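Local coordinates for polycomb protein Pcl (Drosophila melanogaster, PDB 5OQD) that binds chromatin and DNA as a Polycomb group subunit of the Esc/E(z) complex, which methylates histone H3 and represses homeotic genes, at residues Pro182-Glu187 against Lys199-Met204; Tyr111-Asn116 against Ala167-Ala172; Ile28-Gly33 against Trp51-Cys56. One frame throughout, in Å; residues are numbered along the deposited sequence.

Interaction 1: Pro182-Glu187 against Lys199-Met204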
# COMPACT_ATOMS: atom_id res chain seq x y z
N PRO B 182 5.26 0.89 -6.44
CA PRO B 182 6.17 0.64 -7.56
C PRO B 182 5.88 -0.69 -8.26
O PRO B 182 5.71 -1.71 -7.60
CB PRO B 182 7.55 0.62 -6.89
CG PRO B 182 7.28 0.28 -5.47
CD PRO B 182 5.97 0.94 -5.15
N LYS B 183 5.83 -0.66 -9.58
CA LYS B 183 5.59 -1.86 -10.37
C LYS B 183 6.85 -2.70 -10.48
O LYS B 183 7.93 -2.20 -10.78
CB LYS B 183 5.08 -1.49 -11.76
CG LYS B 183 3.60 -1.18 -11.83
CD LYS B 183 2.76 -2.44 -11.79
CE LYS B 183 1.33 -2.14 -12.22
NZ LYS B 183 0.38 -3.22 -11.85
N VAL B 184 6.69 -4.00 -10.24
CA VAL B 184 7.81 -4.93 -10.35
C VAL B 184 7.55 -5.94 -11.46
O VAL B 184 6.73 -6.85 -11.31
CB VAL B 184 8.05 -5.67 -9.02
CG1 VAL B 184 9.34 -6.47 -9.09
CG2 VAL B 184 8.10 -4.69 -7.87
N PHE B 185 8.24 -5.77 -12.59
CA PHE B 185 8.14 -6.70 -13.70
C PHE B 185 9.48 -7.38 -13.96
O PHE B 185 10.46 -6.72 -14.32
CB PHE B 185 7.66 -5.99 -14.97
CG PHE B 185 6.20 -5.62 -14.95
CD1 PHE B 185 5.29 -6.39 -14.24
CD2 PHE B 185 5.74 -4.51 -15.64
CE1 PHE B 185 3.95 -6.05 -14.22
CE2 PHE B 185 4.40 -4.17 -15.62
CZ PHE B 185 3.50 -4.94 -14.91
N LEU B 186 9.52 -8.69 -13.78
CA LEU B 186 10.74 -9.46 -14.03
C LEU B 186 10.68 -10.15 -15.38
O LEU B 186 9.60 -10.44 -15.90
CB LEU B 186 10.95 -10.51 -12.93
CG LEU B 186 11.80 -10.12 -11.71
CD1 LEU B 186 11.15 -9.00 -10.92
CD2 LEU B 186 12.04 -11.34 -10.82
N GLU B 187 11.85 -10.39 -15.97
CA GLU B 187 11.94 -11.23 -17.15
C GLU B 187 11.74 -12.67 -16.71
O GLU B 187 12.14 -13.04 -15.60
CB GLU B 187 13.28 -11.04 -17.87
CG GLU B 187 13.48 -9.65 -18.46
CD GLU B 187 12.46 -9.31 -19.53
OE1 GLU B 187 12.13 -8.11 -19.68
OE2 GLU B 187 12.00 -10.23 -20.24
N LYS B 199 18.32 -4.54 -5.78
CA LYS B 199 19.30 -3.91 -6.67
C LYS B 199 18.63 -3.27 -7.88
O LYS B 199 19.05 -2.21 -8.35
CB LYS B 199 20.34 -4.93 -7.13
N ARG B 200 17.59 -3.92 -8.39
CA ARG B 200 16.94 -3.48 -9.62
C ARG B 200 15.83 -2.46 -9.38
O ARG B 200 15.74 -1.46 -10.09
CB ARG B 200 16.36 -4.68 -10.38
CG ARG B 200 15.60 -4.31 -11.64
CD ARG B 200 16.49 -4.36 -12.87
NE ARG B 200 16.93 -5.73 -13.15
CZ ARG B 200 16.22 -6.61 -13.83
NH1 ARG B 200 15.02 -6.28 -14.31
NH2 ARG B 200 16.69 -7.83 -14.04
N PHE B 201 15.00 -2.71 -8.38
CA PHE B 201 13.78 -1.93 -8.19
C PHE B 201 13.85 -0.98 -6.99
O PHE B 201 12.87 -0.29 -6.69
CB PHE B 201 12.58 -2.87 -8.04
CG PHE B 201 12.41 -3.81 -9.19
CD1 PHE B 201 11.69 -3.43 -10.31
CD2 PHE B 201 12.97 -5.08 -9.16
CE1 PHE B 201 11.53 -4.30 -11.37
CE2 PHE B 201 12.82 -5.95 -10.23
CZ PHE B 201 12.09 -5.55 -11.33
N LYS B 202 15.00 -0.95 -6.32
CA LYS B 202 15.21 -0.11 -5.15
C LYS B 202 14.13 -0.34 -4.09
O LYS B 202 13.56 0.61 -3.55
CB LYS B 202 15.25 1.37 -5.54
N LEU B 203 13.85 -1.61 -3.81
CA LEU B 203 12.82 -1.98 -2.85
C LEU B 203 13.41 -2.40 -1.52
O LEU B 203 14.57 -2.81 -1.44
CB LEU B 203 11.94 -3.10 -3.40
CG LEU B 203 10.98 -2.76 -4.54
CD1 LEU B 203 10.28 -4.02 -5.02
CD2 LEU B 203 9.97 -1.73 -4.08
N MET B 204 12.61 -2.31 -0.47
CA MET B 204 12.96 -2.85 0.84
C MET B 204 11.98 -3.95 1.20
O MET B 204 10.76 -3.78 1.07
CB MET B 204 12.97 -1.76 1.91
CG MET B 204 14.08 -0.72 1.76
SD MET B 204 15.67 -1.25 2.45
CE MET B 204 16.46 -1.99 1.02
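Val-184 sets its CG1 methyl squarely over the ring of Phe-201, 3.6 Å from CG1 to the ring centroid and only 9° off the ring normal, a CH-pi contact. The methyl gets there because CG1 lies anti to the backbone N (chi1 -171°), which leaves CG2 to meet Leu-203 CD1 at 3.7 Å. Leu-186 CD1 comes obliquely against the same ring, 3.5 Å from Phe-201 CE2, and the carbonyl O of Phe-185 comes to the ring edge in its plane. The opposite face of the ring carries the aliphatic CG of Arg-200. Leu-186 and Leu-203 are buried, and Leu-197 of helix 194-200 packs on both Val-184 and Leu-186.

Toward solvent the contact thins out. Pro-182 is exposed and adds its CG against Leu-203 CD2, while Lys-183 turns away to hydrogen-bond Gln-44, and Arg-200 sends its guanidinium to a salt bridge with Glu-190. Losing the ring to an alanine here would probably leave Val-184 CG1 and Leu-186 CD1 without their shared partner and open a gap between Val-184 and Arg-200. With no hydrogen bond between the two segments, the join rests mainly on apolar and CH-pi packing of Phe-201 and Leu-203, which depends on fit of shape rather than polar pairing.

Interaction 2: Tyr111-Asn116 against Ala167-Ala172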
# COMPACT_ATOMS: atom_id res chain seq x y z
N TYR B 111 -12.31 16.19 4.56
CA TYR B 111 -10.94 16.17 4.98
C TYR B 111 -10.95 15.31 6.19
O TYR B 111 -11.96 14.81 6.57
CB TYR B 111 -10.52 17.56 5.43
CG TYR B 111 -10.11 18.52 4.35
CD1 TYR B 111 -11.04 19.26 3.67
CD2 TYR B 111 -8.79 18.71 4.04
CE1 TYR B 111 -10.67 20.14 2.69
CE2 TYR B 111 -8.41 19.58 3.06
CZ TYR B 111 -9.35 20.28 2.39
OH TYR B 111 -8.97 21.15 1.42
N HIS B 112 -9.81 15.19 6.83
CA HIS B 112 -9.65 14.40 8.04
C HIS B 112 -8.70 15.10 9.00
O HIS B 112 -7.58 15.45 8.63
CB HIS B 112 -9.14 13.00 7.72
CG HIS B 112 -10.09 12.17 6.91
ND1 HIS B 112 -10.36 12.44 5.58
CD2 HIS B 112 -10.84 11.10 7.24
CE1 HIS B 112 -11.24 11.56 5.13
NE2 HIS B 112 -11.55 10.73 6.11
N HIS B 113 -9.15 15.31 10.23
CA HIS B 113 -8.31 15.94 11.24
C HIS B 113 -7.14 15.03 11.59
O HIS B 113 -7.32 13.84 11.85
CB HIS B 113 -9.13 16.25 12.50
CG HIS B 113 -8.45 17.19 13.45
ND1 HIS B 113 -7.63 16.76 14.47
CD2 HIS B 113 -8.46 18.54 13.52
CE1 HIS B 113 -7.17 17.80 15.14
NE2 HIS B 113 -7.66 18.90 14.58
N LEU B 114 -5.93 15.60 11.57
CA LEU B 114 -4.72 14.83 11.81
C LEU B 114 -4.74 14.14 13.17
O LEU B 114 -4.54 12.94 13.26
CB LEU B 114 -3.48 15.72 11.70
CG LEU B 114 -2.14 15.05 11.99
CD1 LEU B 114 -1.93 13.85 11.08
CD2 LEU B 114 -0.99 16.04 11.85
N LEU B 115 -5.00 14.92 14.22
CA LEU B 115 -5.01 14.39 15.58
C LEU B 115 -6.21 13.48 15.85
O LEU B 115 -6.08 12.46 16.52
CB LEU B 115 -5.01 15.54 16.60
CG LEU B 115 -5.09 15.16 18.08
CD1 LEU B 115 -3.87 14.35 18.50
CD2 LEU B 115 -5.25 16.40 18.95
N ASN B 116 -7.37 13.86 15.33
CA ASN B 116 -8.61 13.16 15.65
C ASN B 116 -8.88 11.91 14.81
O ASN B 116 -9.41 10.93 15.31
CB ASN B 116 -9.80 14.12 15.51
CG ASN B 116 -9.71 15.29 16.46
OD1 ASN B 116 -9.05 15.22 17.50
ND2 ASN B 116 -10.39 16.38 16.12
N ALA B 167 -4.77 26.81 13.53
CA ALA B 167 -3.63 26.25 12.83
C ALA B 167 -4.11 25.07 12.01
O ALA B 167 -5.03 24.37 12.43
CB ALA B 167 -2.55 25.83 13.81
N PRO B 168 -3.45 24.86 10.79
CA PRO B 168 -4.06 23.78 9.99
C PRO B 168 -3.84 22.40 10.58
O PRO B 168 -2.71 22.04 10.92
CB PRO B 168 -3.33 23.88 8.65
CG PRO B 168 -1.97 24.28 9.03
CD PRO B 168 -2.25 25.39 9.98
N ALA B 169 -4.91 21.63 10.71
CA ALA B 169 -4.83 20.27 11.21
C ALA B 169 -5.51 19.26 10.30
O ALA B 169 -5.71 18.12 10.68
CB ALA B 169 -5.40 20.19 12.61
N PHE B 170 -5.88 19.68 9.10
CA PHE B 170 -6.69 18.85 8.22
C PHE B 170 -5.97 18.40 6.97
O PHE B 170 -5.30 19.18 6.31
CB PHE B 170 -7.98 19.57 7.84
CG PHE B 170 -8.99 19.63 8.95
CD1 PHE B 170 -9.76 18.52 9.26
CD2 PHE B 170 -9.16 20.78 9.69
CE1 PHE B 170 -10.68 18.57 10.28
CE2 PHE B 170 -10.09 20.83 10.71
CZ PHE B 170 -10.85 19.73 11.01
N TYR B 171 -6.09 17.12 6.65
CA TYR B 171 -5.46 16.57 5.46
C TYR B 171 -6.40 15.71 4.65
O TYR B 171 -7.34 15.13 5.16
CB TYR B 171 -4.21 15.78 5.84
CG TYR B 171 -3.15 16.64 6.48
CD1 TYR B 171 -2.28 17.38 5.71
CD2 TYR B 171 -3.04 16.72 7.86
CE1 TYR B 171 -1.31 18.17 6.29
CE2 TYR B 171 -2.08 17.51 8.44
CZ TYR B 171 -1.22 18.23 7.65
OH TYR B 171 -0.26 19.01 8.24
N ALA B 172 -6.13 15.64 3.35
CA ALA B 172 -6.92 14.83 2.44
C ALA B 172 -6.11 14.51 1.19
O ALA B 172 -5.19 15.25 0.84
CB ALA B 172 -8.21 15.55 2.07
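His-113 points a ring edge at the face of Phe-170 in a T-shaped pair, with centroids 5.1 Å apart and planes at 82°. CD2 is the imidazole atom over the phenyl ring, 3.7 Å from Phe-170 CZ, while CB rests on CE1. With CG anti to the backbone N (chi1 -166°), the imidazole lies back along the start of the helix, where its ND1 accepts from Asn-116 N at 3.0 Å, nearly in the ring plane. This is an N-cap bond at the head of helix 114-125, and it fixes the rotation of the ring; the carbonyl O of Ala-169 lies over one imidazole face and the Asn-116 ND2 over the other.

The backbones run antiparallel, strand 112-113 forming an edge of the three-stranded sheet with 170-173 and 158-161, a small beta sheet beside helices as in the winged-helix domain this part belongs to. His-112 and Tyr-171 are a hydrogen-bonded pair, with Tyr-171 N to His-112 O the straighter bond at 171°. Just beyond it Leu-114 N donates to Ala-169 O at 2.7 Å, so the strand contact runs into the first helical residue.

On the sheet face of His-112 and Tyr-171, Leu-114 puts its CB at the edge of the Tyr-171 ring, in its plane, while its CD2 lies obliquely 3.9 Å from Tyr-171 CE2. Met-144 and Leu-151 of helix 140-153 cover this pair. At the other end Tyr-111 leans its CD2 against Ala-172 CB, 3.8 Å away.

Interaction 3: Ile28-Gly33 against Trp51-Cys56. With ZN (zinc ion), chain K.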
# COMPACT_ATOMS: atom_id res chain seq x y z
N ILE B 28 -10.92 -6.99 -15.76
CA ILE B 28 -9.93 -8.05 -15.84
C ILE B 28 -10.39 -9.24 -15.00
O ILE B 28 -11.17 -9.08 -14.06
CB ILE B 28 -8.54 -7.58 -15.37
CG1 ILE B 28 -8.67 -6.59 -14.21
CG2 ILE B 28 -7.79 -6.92 -16.52
CD1 ILE B 28 -8.83 -7.23 -12.84
N TYR B 29 -9.89 -10.43 -15.33
CA TYR B 29 -10.31 -11.63 -14.63
C TYR B 29 -9.14 -12.44 -14.09
O TYR B 29 -8.08 -12.49 -14.70
CB TYR B 29 -11.15 -12.52 -15.56
CG TYR B 29 -12.37 -11.84 -16.12
CD1 TYR B 29 -13.47 -11.56 -15.31
CD2 TYR B 29 -12.43 -11.47 -17.46
CE1 TYR B 29 -14.59 -10.93 -15.82
CE2 TYR B 29 -13.55 -10.84 -17.97
CZ TYR B 29 -14.62 -10.57 -17.15
OH TYR B 29 -15.74 -9.95 -17.66
N CYS B 30 -9.35 -13.05 -12.93
CA CYS B 30 -8.40 -14.00 -12.38
C CYS B 30 -8.51 -15.31 -13.15
O CYS B 30 -9.45 -15.50 -13.93
CB CYS B 30 -8.65 -14.21 -10.89
SG CYS B 30 -7.60 -15.45 -10.10
N TYR B 31 -7.57 -16.23 -12.92
CA TYR B 31 -7.59 -17.50 -13.63
C TYR B 31 -8.77 -18.36 -13.19
O TYR B 31 -9.11 -19.35 -13.85
CB TYR B 31 -6.27 -18.26 -13.40
CG TYR B 31 -6.14 -18.89 -12.03
CD1 TYR B 31 -5.64 -18.16 -10.96
CD2 TYR B 31 -6.51 -20.21 -11.81
CE1 TYR B 31 -5.51 -18.72 -9.71
CE2 TYR B 31 -6.38 -20.78 -10.56
CZ TYR B 31 -5.89 -20.04 -9.51
OH TYR B 31 -5.76 -20.61 -8.27
N CYS B 32 -9.40 -17.98 -12.08
CA CYS B 32 -10.58 -18.67 -11.59
C CYS B 32 -11.78 -18.40 -12.49
O CYS B 32 -12.73 -19.19 -12.52
CB CYS B 32 -10.89 -18.25 -10.15
SG CYS B 32 -11.29 -16.50 -9.96
N GLY B 33 -11.74 -17.29 -13.20
CA GLY B 33 -12.81 -16.93 -14.13
C GLY B 33 -13.67 -15.79 -13.63
O GLY B 33 -14.46 -15.22 -14.38
N TRP B 51 -3.46 -10.93 -12.98
CA TRP B 51 -3.99 -10.58 -11.67
C TRP B 51 -4.64 -11.79 -11.00
O TRP B 51 -5.24 -12.64 -11.66
CB TRP B 51 -4.99 -9.43 -11.79
CG TRP B 51 -4.39 -8.18 -12.36
CD1 TRP B 51 -4.29 -7.86 -13.68
CD2 TRP B 51 -3.81 -7.09 -11.63
NE1 TRP B 51 -3.68 -6.63 -13.82
CE2 TRP B 51 -3.37 -6.14 -12.58
CE3 TRP B 51 -3.61 -6.83 -10.27
CZ2 TRP B 51 -2.76 -4.95 -12.21
CZ3 TRP B 51 -3.00 -5.64 -9.91
CH2 TRP B 51 -2.58 -4.72 -10.87
N PHE B 52 -4.51 -11.87 -9.68
CA PHE B 52 -4.99 -13.02 -8.92
C PHE B 52 -5.77 -12.59 -7.68
O PHE B 52 -5.39 -11.63 -7.01
CB PHE B 52 -3.82 -13.92 -8.50
CG PHE B 52 -3.05 -14.51 -9.65
CD1 PHE B 52 -2.10 -13.78 -10.32
CD2 PHE B 52 -3.28 -15.82 -10.03
CE1 PHE B 52 -1.39 -14.33 -11.37
CE2 PHE B 52 -2.57 -16.38 -11.08
CZ PHE B 52 -1.62 -15.63 -11.75
N HIS B 53 -6.85 -13.31 -7.37
CA HIS B 53 -7.49 -13.15 -6.08
C HIS B 53 -6.59 -13.78 -5.02
O HIS B 53 -5.97 -14.81 -5.28
CB HIS B 53 -8.87 -13.81 -6.05
CG HIS B 53 -9.84 -13.24 -7.04
ND1 HIS B 53 -10.39 -14.00 -8.06
CD2 HIS B 53 -10.38 -12.00 -7.16
CE1 HIS B 53 -11.21 -13.24 -8.77
NE2 HIS B 53 -11.22 -12.03 -8.24
N THR B 54 -6.50 -13.16 -3.85
CA THR B 54 -5.65 -13.70 -2.80
C THR B 54 -6.16 -15.07 -2.40
O THR B 54 -5.37 -15.98 -2.15
CB THR B 54 -5.61 -12.80 -1.57
OG1 THR B 54 -6.87 -12.16 -1.39
CG2 THR B 54 -4.55 -11.75 -1.73
N GLN B 55 -7.47 -15.21 -2.34
CA GLN B 55 -8.07 -16.49 -2.02
C GLN B 55 -7.70 -17.50 -3.09
O GLN B 55 -7.43 -18.65 -2.80
CB GLN B 55 -9.58 -16.37 -1.92
CG GLN B 55 -10.05 -15.49 -0.78
CD GLN B 55 -10.07 -14.03 -1.16
OE1 GLN B 55 -9.73 -13.67 -2.29
NE2 GLN B 55 -10.46 -13.18 -0.23
N CYS B 56 -7.69 -17.06 -4.34
CA CYS B 56 -7.36 -17.94 -5.46
C CYS B 56 -5.87 -18.25 -5.48
O CYS B 56 -5.38 -18.96 -6.36
CB CYS B 56 -7.80 -17.32 -6.78
SG CYS B 56 -9.58 -17.15 -6.97
ZN ZN K . -9.47 -15.70 -8.72
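Cys-30, Cys-32, His-53 and Cys-56 close round one zinc ion, two ligands from each segment. The three sulfurs, SG of Cys-30, Cys-32 and Cys-56, each stand 2.3 Å from the metal, and His-53 ND1 completes the site at 2.0 Å. The imidazole is approached at its edge by Cys-32 SG, near the ring plane, whereas Cys-30 packs its CB obliquely beside the ring. Holding SG anti to the backbone N (chi1 176°) turns the Cys-30 sulfur toward strand 51-53, within reach of both the metal and His-53 N.

That sulfur is also an acceptor. His-53 N donates to Cys-30 SG over 3.5 Å at 164°, and Cys-32 N adds a weak bond to the same sulfur, so two amides probably offset part of the thiolate charge. The Cys-30 to Gly-33 chain makes a type I beta turn, closed by Gly-33 N on Cys-30 O, and this brings Cys-30 and Cys-32 to the metal together. NE2 of His-53 is bonded to the carbonyl O of Pro-35, so the imidazole is held at both nitrogens, by zinc and by Pro-35 O.

Farther out, Tyr-31, between the ligands Cys-30 and Cys-32, reaches to Cys-56: its OH donates to Cys-56 O at 2.6 Å, lying in the carbonyl plane. Its CD1 meets Phe-52 CD2 at 3.5 Å, the two rings touching rim to rim with planes at 53°.

This three-cysteine, one-histidine site is half of the cross-braced zinc arrangement of a PHD finger, here the second; Cys-45, Cys-48, Cys-75 and Cys-78 hold the other zinc. Strand 51-53, which supplies His-53, pairs antiparallel with strand 42-44; Met-42 packs on Trp-51 and His-53, and Phe-52 makes an edge-to-face pair with Phe-73 of strand 71-74.

The three contacts follow one another along the chain in the order 3, 2, 1, yet the last folds back toward the first. Interactions 1 and 3 have centres 22 Å apart and touch where Lys-183 NZ lies 3.5 Å from Trp-51 CH2, so the C-terminal 182-187 chain lies against the PHD finger. The side chain of Phe-185 in interaction 1 lies about 10 Å from a bound zinc ion, while interaction 3 encloses a zinc of its own and its Phe-52 side chain is about 5 Å from another. Interaction 2 stands apart in the winged-helix part, its nearest atoms about 19 Å from interaction 1 and about 23 Å from interaction 3.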